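Local structure of aldehyde dehydrogenase (Burkholderia thailandensis, 5J6B) at residues V277-A282 against I314-S319; G333-I336 against E340-R343; P64-P69 against K148-G153; I192-I197 against F211-A216; Q428-E433 against G437-N442. The protein probably oxidises aldehydes to carboxylic acids with NADP+ as hydride acceptor, and is a four-chain member of the aldehyde dehydrogenase family. One frame throughout, in Å; residues are numbered along the deposited sequence.

Contact 1: V277-A282 against I314-S319; sequences VVERLA and IAKTRS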
# COMPACT_ATOMS: atom_id res chain seq x y z
N VAL A 277 -1.25 -12.15 -34.44
CA VAL A 277 -1.63 -10.74 -34.50
C VAL A 277 -2.94 -10.56 -35.27
O VAL A 277 -3.85 -9.86 -34.82
CB VAL A 277 -0.49 -9.91 -35.12
CG1 VAL A 277 -0.91 -8.44 -35.29
CG2 VAL A 277 0.76 -10.01 -34.24
N VAL A 278 -3.06 -11.23 -36.42
CA VAL A 278 -4.26 -11.11 -37.24
C VAL A 278 -5.48 -11.65 -36.50
O VAL A 278 -6.57 -11.07 -36.55
CB VAL A 278 -4.05 -11.81 -38.59
CG1 VAL A 278 -5.38 -12.00 -39.33
CG2 VAL A 278 -3.07 -11.00 -39.43
N GLU A 279 -5.31 -12.77 -35.80
CA GLU A 279 -6.42 -13.33 -35.03
C GLU A 279 -6.92 -12.34 -33.98
O GLU A 279 -8.14 -12.18 -33.79
CB GLU A 279 -5.96 -14.63 -34.37
CG GLU A 279 -6.89 -15.12 -33.30
CD GLU A 279 -8.15 -15.69 -33.90
OE1 GLU A 279 -8.09 -16.17 -35.05
OE2 GLU A 279 -9.21 -15.63 -33.22
N ARG A 280 -6.00 -11.67 -33.28
CA ARG A 280 -6.40 -10.72 -32.24
C ARG A 280 -6.98 -9.44 -32.85
O ARG A 280 -7.93 -8.88 -32.31
CB ARG A 280 -5.20 -10.40 -31.33
CG ARG A 280 -4.70 -11.62 -30.55
CD ARG A 280 -5.87 -12.32 -29.83
NE ARG A 280 -6.29 -11.55 -28.67
CZ ARG A 280 -7.42 -11.75 -27.99
NH1 ARG A 280 -8.27 -12.70 -28.36
NH2 ARG A 280 -7.68 -10.98 -26.93
N LEU A 281 -6.42 -8.98 -33.97
CA LEU A 281 -6.99 -7.83 -34.65
C LEU A 281 -8.41 -8.11 -35.10
O LEU A 281 -9.32 -7.29 -34.89
CB LEU A 281 -6.12 -7.44 -35.86
CG LEU A 281 -4.73 -6.87 -35.60
CD1 LEU A 281 -3.99 -6.71 -36.94
CD2 LEU A 281 -4.83 -5.52 -34.87
N ALA A 282 -8.63 -9.26 -35.73
CA ALA A 282 -9.98 -9.61 -36.17
C ALA A 282 -10.93 -9.70 -34.99
O ALA A 282 -12.06 -9.19 -35.06
CB ALA A 282 -9.94 -10.91 -36.97
N ILE A 314 -7.15 -9.50 -44.70
CA ILE A 314 -8.24 -9.59 -45.66
C ILE A 314 -8.84 -10.99 -45.64
O ILE A 314 -10.06 -11.15 -45.57
CB ILE A 314 -7.74 -9.20 -47.07
CG1 ILE A 314 -7.45 -7.69 -47.12
CG2 ILE A 314 -8.77 -9.63 -48.13
CD1 ILE A 314 -6.57 -7.26 -48.29
N ALA A 315 -7.99 -12.02 -45.67
CA ALA A 315 -8.50 -13.38 -45.66
C ALA A 315 -9.25 -13.68 -44.37
O ALA A 315 -10.33 -14.28 -44.39
CB ALA A 315 -7.36 -14.38 -45.86
N LYS A 316 -8.70 -13.25 -43.23
CA LYS A 316 -9.37 -13.49 -41.95
C LYS A 316 -10.70 -12.75 -41.88
O LYS A 316 -11.70 -13.30 -41.41
CB LYS A 316 -8.46 -13.06 -40.79
CG LYS A 316 -9.04 -13.33 -39.41
CD LYS A 316 -9.08 -14.82 -39.10
CE LYS A 316 -9.73 -15.07 -37.74
NZ LYS A 316 -9.87 -16.52 -37.46
N THR A 317 -10.72 -11.49 -42.32
CA THR A 317 -11.95 -10.70 -42.31
C THR A 317 -13.02 -11.35 -43.18
O THR A 317 -14.18 -11.48 -42.77
CB THR A 317 -11.64 -9.27 -42.77
OG1 THR A 317 -10.72 -8.68 -41.85
CG2 THR A 317 -12.89 -8.41 -42.83
N ARG A 318 -12.63 -11.82 -44.37
CA ARG A 318 -13.57 -12.49 -45.27
C ARG A 318 -14.14 -13.76 -44.66
O ARG A 318 -15.28 -14.12 -44.95
CB ARG A 318 -12.89 -12.81 -46.60
CG ARG A 318 -12.75 -11.59 -47.47
CD ARG A 318 -12.05 -11.90 -48.77
NE ARG A 318 -12.14 -10.74 -49.65
CZ ARG A 318 -11.27 -10.47 -50.62
NH1 ARG A 318 -10.24 -11.28 -50.84
NH2 ARG A 318 -11.44 -9.39 -51.37
N SER A 319 -13.36 -14.46 -43.83
CA SER A 319 -13.80 -15.73 -43.27
C SER A 319 -14.88 -15.59 -42.20
O SER A 319 -15.52 -16.59 -41.86
CB SER A 319 -12.61 -16.47 -42.65
OG SER A 319 -12.21 -15.86 -41.44
O HOH W 1 -11.42 -15.79 -34.62

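Contact 2: G333-I336 against E340-R343; sequences GPMI and EARR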
# COMPACT_ATOMS: atom_id res chain seq x y z
N GLY A 333 -23.01 -10.50 -35.69
CA GLY A 333 -24.45 -10.40 -35.59
C GLY A 333 -24.91 -9.05 -36.09
O GLY A 333 -24.12 -8.26 -36.61
N PRO A 334 -26.19 -8.74 -35.91
CA PRO A 334 -26.70 -7.44 -36.34
C PRO A 334 -26.12 -6.33 -35.48
O PRO A 334 -25.81 -6.52 -34.30
CB PRO A 334 -28.21 -7.55 -36.13
CG PRO A 334 -28.31 -8.45 -34.94
CD PRO A 334 -27.22 -9.50 -35.18
N MET A 335 -25.96 -5.16 -36.10
CA MET A 335 -25.80 -3.94 -35.32
C MET A 335 -27.11 -3.62 -34.62
O MET A 335 -28.17 -4.12 -34.98
CB MET A 335 -25.35 -2.79 -36.22
CG MET A 335 -23.88 -2.91 -36.64
SD MET A 335 -23.41 -1.61 -37.81
CE MET A 335 -23.42 -0.17 -36.75
N ILE A 336 -27.02 -2.77 -33.59
CA ILE A 336 -28.13 -2.57 -32.66
C ILE A 336 -29.39 -2.03 -33.34
O ILE A 336 -30.50 -2.23 -32.82
CB ILE A 336 -27.68 -1.64 -31.51
CG1 ILE A 336 -28.71 -1.65 -30.38
CG2 ILE A 336 -27.45 -0.22 -32.03
CD1 ILE A 336 -28.97 -3.04 -29.80
N GLU A 340 -28.31 2.85 -37.01
CA GLU A 340 -26.89 2.87 -36.65
C GLU A 340 -26.02 2.30 -37.77
O GLU A 340 -24.95 2.84 -38.08
CB GLU A 340 -26.67 2.11 -35.35
CG GLU A 340 -26.99 2.93 -34.12
CD GLU A 340 -26.16 4.20 -34.06
OE1 GLU A 340 -24.97 4.11 -33.72
OE2 GLU A 340 -26.70 5.28 -34.39
N ALA A 341 -26.47 1.20 -38.39
CA ALA A 341 -25.80 0.70 -39.59
C ALA A 341 -25.78 1.76 -40.69
O ALA A 341 -24.76 1.92 -41.38
CB ALA A 341 -26.47 -0.58 -40.08
N ARG A 342 -26.89 2.48 -40.88
CA ARG A 342 -26.92 3.55 -41.88
C ARG A 342 -25.94 4.67 -41.54
O ARG A 342 -25.26 5.19 -42.43
CB ARG A 342 -28.33 4.12 -42.03
CG ARG A 342 -29.25 3.29 -42.92
CD ARG A 342 -30.42 4.12 -43.43
NE ARG A 342 -31.18 4.73 -42.35
CZ ARG A 342 -32.15 4.12 -41.67
NH1 ARG A 342 -32.46 2.86 -41.96
NH2 ARG A 342 -32.80 4.75 -40.70
N ARG A 343 -25.86 5.05 -40.26
CA ARG A 343 -24.86 6.04 -39.85
C ARG A 343 -23.47 5.62 -40.29
O ARG A 343 -22.74 6.38 -40.95
CB ARG A 343 -24.89 6.24 -38.33
CG ARG A 343 -23.56 6.87 -37.81
CD ARG A 343 -23.49 6.93 -36.29
NE ARG A 343 -23.50 5.60 -35.69
CZ ARG A 343 -22.45 4.78 -35.66
NH1 ARG A 343 -22.57 3.58 -35.09
NH2 ARG A 343 -21.30 5.14 -36.21

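Contact 3: P64-P69 against K148-G153; sequences PLRALP and KRVPIG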
# COMPACT_ATOMS: atom_id res chain seq x y z
N PRO A 64 -28.96 1.34 7.68
CA PRO A 64 -28.98 -0.13 7.74
C PRO A 64 -27.90 -0.78 6.91
O PRO A 64 -27.25 -1.73 7.38
CB PRO A 64 -30.38 -0.48 7.21
CG PRO A 64 -31.20 0.73 7.47
CD PRO A 64 -30.28 1.89 7.29
N LEU A 65 -27.67 -0.28 5.70
CA LEU A 65 -26.66 -0.85 4.82
C LEU A 65 -25.27 -0.65 5.40
O LEU A 65 -24.42 -1.55 5.35
CB LEU A 65 -26.79 -0.23 3.42
CG LEU A 65 -26.19 -0.89 2.19
CD1 LEU A 65 -26.46 -2.38 2.19
CD2 LEU A 65 -26.77 -0.23 0.94
N ARG A 66 -25.03 0.53 5.98
CA ARG A 66 -23.76 0.79 6.66
C ARG A 66 -23.53 -0.18 7.82
O ARG A 66 -22.38 -0.54 8.10
CB ARG A 66 -23.75 2.23 7.15
CG ARG A 66 -22.50 2.62 7.87
CD ARG A 66 -21.75 3.70 7.13
NE ARG A 66 -20.43 3.88 7.73
CZ ARG A 66 -20.18 4.68 8.76
NH1 ARG A 66 -21.17 5.38 9.31
NH2 ARG A 66 -18.96 4.77 9.25
N ALA A 67 -24.59 -0.62 8.48
CA ALA A 67 -24.47 -1.50 9.64
C ALA A 67 -24.14 -2.95 9.29
O ALA A 67 -23.90 -3.75 10.20
CB ALA A 67 -25.77 -1.47 10.46
N LEU A 68 -24.17 -3.32 8.02
CA LEU A 68 -23.79 -4.69 7.66
C LEU A 68 -22.29 -4.85 7.78
O LEU A 68 -21.54 -4.08 7.18
CB LEU A 68 -24.22 -5.03 6.24
CG LEU A 68 -25.70 -5.18 5.96
CD1 LEU A 68 -25.88 -5.62 4.52
CD2 LEU A 68 -26.32 -6.17 6.93
N PRO A 69 -21.80 -5.85 8.53
CA PRO A 69 -20.36 -6.14 8.53
C PRO A 69 -19.89 -6.65 7.18
O PRO A 69 -20.68 -7.14 6.36
CB PRO A 69 -20.21 -7.22 9.61
CG PRO A 69 -21.52 -7.29 10.31
CD PRO A 69 -22.56 -6.79 9.36
N LYS A 148 -10.51 5.59 7.48
CA LYS A 148 -11.22 4.48 6.87
C LYS A 148 -12.13 5.05 5.80
O LYS A 148 -12.41 6.24 5.77
CB LYS A 148 -12.04 3.69 7.90
CG LYS A 148 -13.13 4.49 8.59
CD LYS A 148 -13.85 3.65 9.65
CE LYS A 148 -14.80 4.48 10.49
NZ LYS A 148 -15.42 3.65 11.56
N ARG A 149 -12.58 4.18 4.91
CA ARG A 149 -13.49 4.57 3.83
C ARG A 149 -14.92 4.28 4.25
O ARG A 149 -15.21 3.20 4.79
CB ARG A 149 -13.13 3.83 2.54
CG ARG A 149 -11.75 4.11 2.09
CD ARG A 149 -11.44 3.42 0.78
NE ARG A 149 -10.34 4.08 0.09
CZ ARG A 149 -10.48 5.20 -0.61
NH1 ARG A 149 -11.68 5.79 -0.71
NH2 ARG A 149 -9.43 5.73 -1.21
N VAL A 150 -15.81 5.24 4.02
CA VAL A 150 -17.23 5.08 4.33
C VAL A 150 -18.00 5.28 3.03
O VAL A 150 -17.48 5.87 2.08
CB VAL A 150 -17.68 6.07 5.43
CG1 VAL A 150 -17.00 5.75 6.75
CG2 VAL A 150 -17.44 7.52 5.00
N PRO A 151 -19.23 4.77 2.95
CA PRO A 151 -20.01 4.91 1.71
C PRO A 151 -20.19 6.38 1.33
O PRO A 151 -20.37 7.24 2.20
CB PRO A 151 -21.36 4.26 2.05
CG PRO A 151 -21.06 3.32 3.19
CD PRO A 151 -19.94 3.97 3.97
N ILE A 152 -20.14 6.67 0.03
CA ILE A 152 -20.32 8.06 -0.40
C ILE A 152 -21.77 8.50 -0.21
O ILE A 152 -22.05 9.70 -0.02
CB ILE A 152 -19.87 8.25 -1.87
CG1 ILE A 152 -19.84 9.74 -2.22
CG2 ILE A 152 -20.81 7.53 -2.84
CD1 ILE A 152 -19.22 10.02 -3.59
N GLY A 153 -22.71 7.56 -0.23
CA GLY A 153 -24.12 7.88 -0.18
C GLY A 153 -24.84 7.17 -1.30
O GLY A 153 -24.29 6.27 -1.94

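Contact 4: I192-I197 against F211-A216; sequences IGALII and FSILPA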
# COMPACT_ATOMS: atom_id res chain seq x y z
N ILE A 192 -33.37 -6.62 -19.86
CA ILE A 192 -33.74 -7.90 -19.28
C ILE A 192 -32.66 -8.40 -18.33
O ILE A 192 -32.95 -8.87 -17.22
CB ILE A 192 -34.02 -8.94 -20.37
CG1 ILE A 192 -35.15 -8.46 -21.30
CG2 ILE A 192 -34.39 -10.28 -19.74
CD1 ILE A 192 -35.30 -9.33 -22.54
N GLY A 193 -31.40 -8.34 -18.76
CA GLY A 193 -30.32 -8.84 -17.92
C GLY A 193 -30.27 -8.14 -16.58
O GLY A 193 -30.16 -8.78 -15.53
N ALA A 194 -30.36 -6.80 -16.60
CA ALA A 194 -30.41 -6.01 -15.38
C ALA A 194 -31.56 -6.45 -14.47
O ALA A 194 -31.42 -6.47 -13.24
CB ALA A 194 -30.55 -4.53 -15.71
N LEU A 195 -32.71 -6.81 -15.06
CA LEU A 195 -33.84 -7.21 -14.24
C LEU A 195 -33.69 -8.64 -13.71
O LEU A 195 -34.22 -8.96 -12.64
CB LEU A 195 -35.15 -7.06 -15.03
CG LEU A 195 -35.49 -5.62 -15.41
CD1 LEU A 195 -36.66 -5.58 -16.39
CD2 LEU A 195 -35.77 -4.77 -14.17
N ILE A 196 -32.99 -9.51 -14.44
CA ILE A 196 -32.66 -10.82 -13.88
C ILE A 196 -31.69 -10.67 -12.71
O ILE A 196 -31.81 -11.37 -11.70
CB ILE A 196 -32.10 -11.75 -14.97
CG1 ILE A 196 -33.16 -12.02 -16.04
CG2 ILE A 196 -31.58 -13.06 -14.36
CD1 ILE A 196 -32.66 -12.82 -17.23
N ILE A 197 -30.72 -9.76 -12.83
CA ILE A 197 -29.84 -9.44 -11.71
C ILE A 197 -30.66 -8.93 -10.52
O ILE A 197 -30.46 -9.35 -9.38
CB ILE A 197 -28.77 -8.42 -12.14
CG1 ILE A 197 -27.78 -9.05 -13.13
CG2 ILE A 197 -28.05 -7.88 -10.92
CD1 ILE A 197 -26.83 -8.03 -13.76
N PHE A 211 -31.28 -1.30 -3.14
CA PHE A 211 -31.18 -1.18 -4.58
C PHE A 211 -32.56 -0.98 -5.19
O PHE A 211 -33.58 -1.44 -4.66
CB PHE A 211 -30.48 -2.39 -5.24
CG PHE A 211 -31.36 -3.63 -5.34
CD1 PHE A 211 -32.07 -3.90 -6.51
CD2 PHE A 211 -31.45 -4.52 -4.28
CE1 PHE A 211 -32.85 -5.05 -6.62
CE2 PHE A 211 -32.26 -5.67 -4.38
CZ PHE A 211 -32.96 -5.92 -5.55
N SER A 212 -32.57 -0.25 -6.31
CA SER A 212 -33.69 -0.24 -7.23
C SER A 212 -33.12 -0.33 -8.64
O SER A 212 -32.02 0.17 -8.92
CB SER A 212 -34.55 1.03 -7.09
OG SER A 212 -35.20 1.08 -5.83
N ILE A 213 -33.85 -1.01 -9.52
CA ILE A 213 -33.46 -1.15 -10.92
C ILE A 213 -34.68 -0.76 -11.74
O ILE A 213 -35.67 -1.49 -11.78
CB ILE A 213 -32.99 -2.57 -11.25
CG1 ILE A 213 -31.75 -2.91 -10.42
CG2 ILE A 213 -32.69 -2.69 -12.75
CD1 ILE A 213 -31.21 -4.29 -10.65
N LEU A 214 -34.60 0.40 -12.39
CA LEU A 214 -35.79 1.02 -12.99
C LEU A 214 -35.54 1.30 -14.46
O LEU A 214 -34.76 2.21 -14.79
CB LEU A 214 -36.14 2.31 -12.25
CG LEU A 214 -36.41 2.21 -10.75
CD1 LEU A 214 -36.66 3.60 -10.18
CD2 LEU A 214 -37.59 1.30 -10.45
N PRO A 215 -36.15 0.54 -15.38
CA PRO A 215 -36.11 0.95 -16.79
C PRO A 215 -36.81 2.29 -16.98
O PRO A 215 -37.84 2.57 -16.36
CB PRO A 215 -36.84 -0.18 -17.51
CG PRO A 215 -36.76 -1.37 -16.55
CD PRO A 215 -36.87 -0.73 -15.19
N ALA A 216 -36.20 3.14 -17.81
CA ALA A 216 -36.75 4.44 -18.15
C ALA A 216 -36.01 4.96 -19.37
O ALA A 216 -34.78 4.84 -19.45
CB ALA A 216 -36.61 5.42 -16.97

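Contact 5: Q428-E433 against G437-N442; sequences QRAWDE and GGVVIN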
# COMPACT_ATOMS: atom_id res chain seq x y z
N GLN A 428 8.16 0.67 -23.77
CA GLN A 428 8.33 1.75 -22.80
C GLN A 428 7.86 3.08 -23.37
O GLN A 428 7.13 3.83 -22.71
CB GLN A 428 9.80 1.86 -22.38
CG GLN A 428 10.41 0.61 -21.77
CD GLN A 428 11.96 0.68 -21.72
OE1 GLN A 428 12.60 1.35 -22.54
NE2 GLN A 428 12.55 -0.00 -20.76
N ARG A 429 8.30 3.41 -24.59
CA ARG A 429 7.87 4.65 -25.23
C ARG A 429 6.36 4.69 -25.39
O ARG A 429 5.73 5.73 -25.18
CB ARG A 429 8.57 4.81 -26.57
CG ARG A 429 10.05 5.17 -26.43
CD ARG A 429 10.84 4.85 -27.68
NE ARG A 429 10.46 5.71 -28.80
CZ ARG A 429 10.93 5.59 -30.04
NH1 ARG A 429 11.81 4.63 -30.33
NH2 ARG A 429 10.53 6.42 -30.99
N ALA A 430 5.75 3.56 -25.77
CA ALA A 430 4.30 3.53 -25.90
C ALA A 430 3.60 3.76 -24.56
O ALA A 430 2.64 4.53 -24.48
CB ALA A 430 3.85 2.20 -26.51
N TRP A 431 4.09 3.11 -23.50
CA TRP A 431 3.50 3.32 -22.18
C TRP A 431 3.57 4.79 -21.79
O TRP A 431 2.58 5.35 -21.29
CB TRP A 431 4.21 2.42 -21.15
CG TRP A 431 3.62 2.41 -19.75
CD1 TRP A 431 2.35 2.80 -19.38
CD2 TRP A 431 4.26 1.98 -18.55
NE1 TRP A 431 2.18 2.64 -18.03
CE2 TRP A 431 3.34 2.14 -17.49
CE3 TRP A 431 5.54 1.48 -18.26
CZ2 TRP A 431 3.65 1.81 -16.17
CZ3 TRP A 431 5.85 1.15 -16.93
CH2 TRP A 431 4.91 1.32 -15.91
N ASP A 432 4.69 5.45 -22.09
CA ASP A 432 4.95 6.83 -21.71
C ASP A 432 4.18 7.84 -22.54
O ASP A 432 3.78 8.89 -22.04
CB ASP A 432 6.45 7.12 -21.84
CG ASP A 432 7.16 7.13 -20.52
OD1 ASP A 432 6.63 7.74 -19.57
OD2 ASP A 432 8.25 6.53 -20.43
N GLU A 433 3.98 7.56 -23.83
CA GLU A 433 3.57 8.60 -24.75
C GLU A 433 2.14 8.46 -25.27
O GLU A 433 1.60 9.43 -25.80
CB GLU A 433 4.54 8.66 -25.93
CG GLU A 433 5.87 9.30 -25.50
CD GLU A 433 7.02 8.98 -26.44
OE1 GLU A 433 7.94 8.24 -26.02
OE2 GLU A 433 7.00 9.47 -27.58
N GLY A 437 -6.09 5.65 -21.20
CA GLY A 437 -6.17 5.05 -19.88
C GLY A 437 -5.26 3.84 -19.76
O GLY A 437 -4.52 3.70 -18.78
N GLY A 438 -5.29 2.97 -20.77
CA GLY A 438 -4.51 1.75 -20.73
C GLY A 438 -3.84 1.39 -22.05
O GLY A 438 -4.46 1.46 -23.11
N VAL A 439 -2.57 1.00 -21.97
CA VAL A 439 -1.78 0.54 -23.12
C VAL A 439 -1.63 -0.97 -23.00
O VAL A 439 -1.14 -1.47 -21.98
CB VAL A 439 -0.40 1.23 -23.14
CG1 VAL A 439 0.48 0.71 -24.30
CG2 VAL A 439 -0.57 2.75 -23.23
N VAL A 440 -2.00 -1.70 -24.06
CA VAL A 440 -1.90 -3.16 -24.10
C VAL A 440 -0.72 -3.54 -24.99
O VAL A 440 -0.62 -3.08 -26.13
CB VAL A 440 -3.21 -3.81 -24.57
CG1 VAL A 440 -3.10 -5.34 -24.50
CG2 VAL A 440 -4.38 -3.33 -23.72
N ILE A 441 0.17 -4.38 -24.47
CA ILE A 441 1.37 -4.81 -25.18
C ILE A 441 1.19 -6.27 -25.57
O ILE A 441 0.98 -7.14 -24.71
CB ILE A 441 2.63 -4.63 -24.32
CG1 ILE A 441 2.80 -3.15 -23.92
CG2 ILE A 441 3.87 -5.20 -25.04
CD1 ILE A 441 2.98 -2.20 -25.10
N ASN A 442 1.23 -6.53 -26.89
CA ASN A 442 1.13 -7.85 -27.50
C ASN A 442 -0.27 -8.45 -27.38
O ASN A 442 -0.43 -9.67 -27.40
CB ASN A 442 2.20 -8.79 -26.97
CG ASN A 442 3.55 -8.46 -27.57
OD1 ASN A 442 3.63 -8.21 -28.77
ND2 ASN A 442 4.59 -8.43 -26.76

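Contact 1: V277-A282 against I314-S319
Lys316 NZ reaches across from helix 303-319 to Glu279 on helix 274-286 and donates to Glu279 OE1 at 3.0 Å in a salt bridge. The ammonium comes in on the syn side of the carboxylate, 19° out of its plane. Glu279 OE2 accepts a hydrogen bond from a water at 2.6 Å, and the same water weakly accepts from Lys316 NZ, so the pair is closed by a second, looser route through solvent. Behind the charge the lysine chain is packed as a hydrocarbon: Lys316 CB lies 3.6 Å from Val278 CG1, and Lys316 CG sits 3.6 Å from Ala282 CB. A single bend at chi2 (70°), the rest extended, carries the amine past these two residues to the carboxylate at the solvent side. Val278 also packs on Leu309 and Leu313 of the lysine's own helix, which continues the apolar layer inward. The axes of the two short segments approach to 9.9 Å and cross at -44°. Apolar small residues inside and a lysine-glutamate bridge at the solvent edge make this a helix-helix packing on one flank of the mixed sheet that includes strand 263-266, to which Val277 and Leu281 turn.

Contact 2: G333-I336 against E340-R343
The loop that leads into helix 338-353 folds back on the helix's first turns, and Met335 and Ile336 are the loop residues that meet it. Met335 sets its thioether against the helix: CE meets the Glu340 carbonyl, 3.6 Å from Glu340 O, and SD meets the Ala341 methyl, 3.9 Å from Ala341 CB. An extended chi2 followed by a bend at chi3 (71°) turns the methyl toward the Glu340-Ala341 peptide, and it also comes obliquely near the Arg343 guanidinium. Ile336 uses its short branch, CG2, which rests 3.8 Å from Glu340 CG while the two side chains lie side by side and point the same way.

Glu340 OE1 is held within the helix. Arg343 approaches side-on, and both NH1 at 2.8 Å and NE at 2.9 Å donate to the single atom Glu340 OE1. They reach it from one face, about 45° above the carboxylate plane, and each N-H...O angle is only 139°, a bent grip. Arg343 NH2 bonds to Ala388 O and the guanidinium makes a cation-pi contact with Trp347, which further fix its rotation. Ile336 N is held by Gln291 OE1, and the Ile336 side chain comes to about 6 Å from the bound NADPH. The arrangement is a buried loop-to-helix junction, with an i to i+3 salt bridge on the helix, beside the cofactor site.

Contact 3: P64-P69 against K148-G153
Arg66 lies across Pro151 at about a right angle and runs obliquely over Val150, so one long side chain bridges from the end of helix 48-66 to strand 143-151. Its aliphatic part does the packing on the proline: Arg66 CD is 3.7 Å from Pro151 CD, and Arg66 NE is 3.8 Å from the same carbon. Further out, Arg66 NH2 comes to 3.3 Å of Val150 CG1, which meets the guanidinium obliquely. With CG anti to the backbone N and chi2 held at 117°, away from a staggered value, the chain swings off the helix toward the strand. No hydrogen bond joins the two segments.

At the edge of the guanidinium, near its plane, stands the end of Lys148, with Lys148 CE 4.4 Å from Arg66 NH2. The two cationic atoms, Arg66 NH2 and Lys148 NZ, are also 4.4 Å apart. Both form salt bridges with the carboxylate of Asp432 of the second subunit, which probably offsets the proximity of the like charges, while the backbone O of that Asp432 accepts from Arg66 NH1 and Trp431 of the same subunit adds a cation-pi contact to Lys148.

Strand 143-151 pairs with strand 475-483, whose Arg478 touches both Arg66 and Val150. Leu65 packs on Leu206 and Pro207, and Pro69 takes the N-cap position of helix 70-86; the contact thus lies where helix 48-66 ends, beside the three-stranded antiparallel sheet and against a neighbouring subunit.

Contact 4: I192-I197 against F211-A216
Ile213 packs against Ala194 and Leu195 of the helix: its CG2 touches both side chains, its CD1 the Ala194 carbonyl. CD1 points at the helix backbone, 3.4 Å from Ala194 O, while Ile213 CG2 lies 4.1 Å from Ala194 CB and 4.0 Å from Leu195 CD2. Leu195 and Ile213 run alongside one another in opposite senses, so the leucine fork passes beside the isoleucine branch. The other methyl of that fork, Leu195 CD1, reaches the ring of Pro215 at CG, 4.2 Å away. With CG1 of Ile213 anti to its carbonyl carbon (chi1 -62°), CG2 falls on the side of the carbonyl, beside the leucine, and the extended chi2 sends CD1 on toward the helix.

Around this first shell the strand is fixed by neighbouring strands: Ser212 pairs through its backbone with Phe182 and Leu184 of strand 182-185, and Ile213 with Tyr17 of strand 13-18, whose Tyr14 and Tyr16 pack against Leu195 and Pro215 respectively. The start of the helix is held by Glu98, whose carboxylate accepts from the backbone N atoms of Ile192 and Gly193. Strand 182-185, helix 192-202 and strand 211-213 form a beta-alpha-beta unit of the Rossmann-like cofactor domain, and Ala216, just beyond Pro215, touches the NADPH.

All four touching residues are buried and no hydrogen bond crosses between the segments. Apolar packing therefore joins helix and strand, and the chain continues from the strand to the cofactor pocket.

Contact 5: Q428-E433 against G437-N442
With CG1 of Val439 anti to its backbone N (chi1 177°), its two methyls are spread toward helix 424-433, CG1 to Ala430 and CG2 to the helix backbone. Val439 CG2 lies 3.9 Å from Ala430 O and 4.2 Å from Trp431 CA, and Val439 CG1 is 4.3 Å from Ala430 CB. The CA atoms of Trp431 and Val439, the nearest such pair between the two segments, are 6.0 Å apart.

Strand 416-420, helix 424-433 and strand 438-441 make a beta-alpha-beta unit, and Ala430 packs also on Val419 of the first strand and Leu405 of helix 401-409. Beyond the strand the second subunit adds a parallel neighbour along Gly438-Ile441, so the sheet runs on across the interface, while Trp431 O accepts from Arg478 NH1 of that subunit.

Between the segments no polar bond forms, and every touching residue is buried. Loose van der Waals contact of two valine methyls with an alanine and a stretch of helix backbone is thus what joins them, and polar groups of both segments bond away from this contact.

Contacts 2, 4 and 5 are buried, whereas contacts 1 and 3 lie partly at the surface. Charged groups cross contact 1 as a salt bridge between two helices and line contact 3, while in contact 2 they pair within one segment. Contacts 4 and 5 each join the helix of a beta-alpha-beta unit to its following strand by apolar packing, but in different sheets on opposite sides of the chain's centre. Helix 303-319 of contact 1 precedes helix 338-353 of contact 2 in the chain. Contacts 3 and 5 both touch the second subunit. Contacts 2 and 4 approach the cofactor.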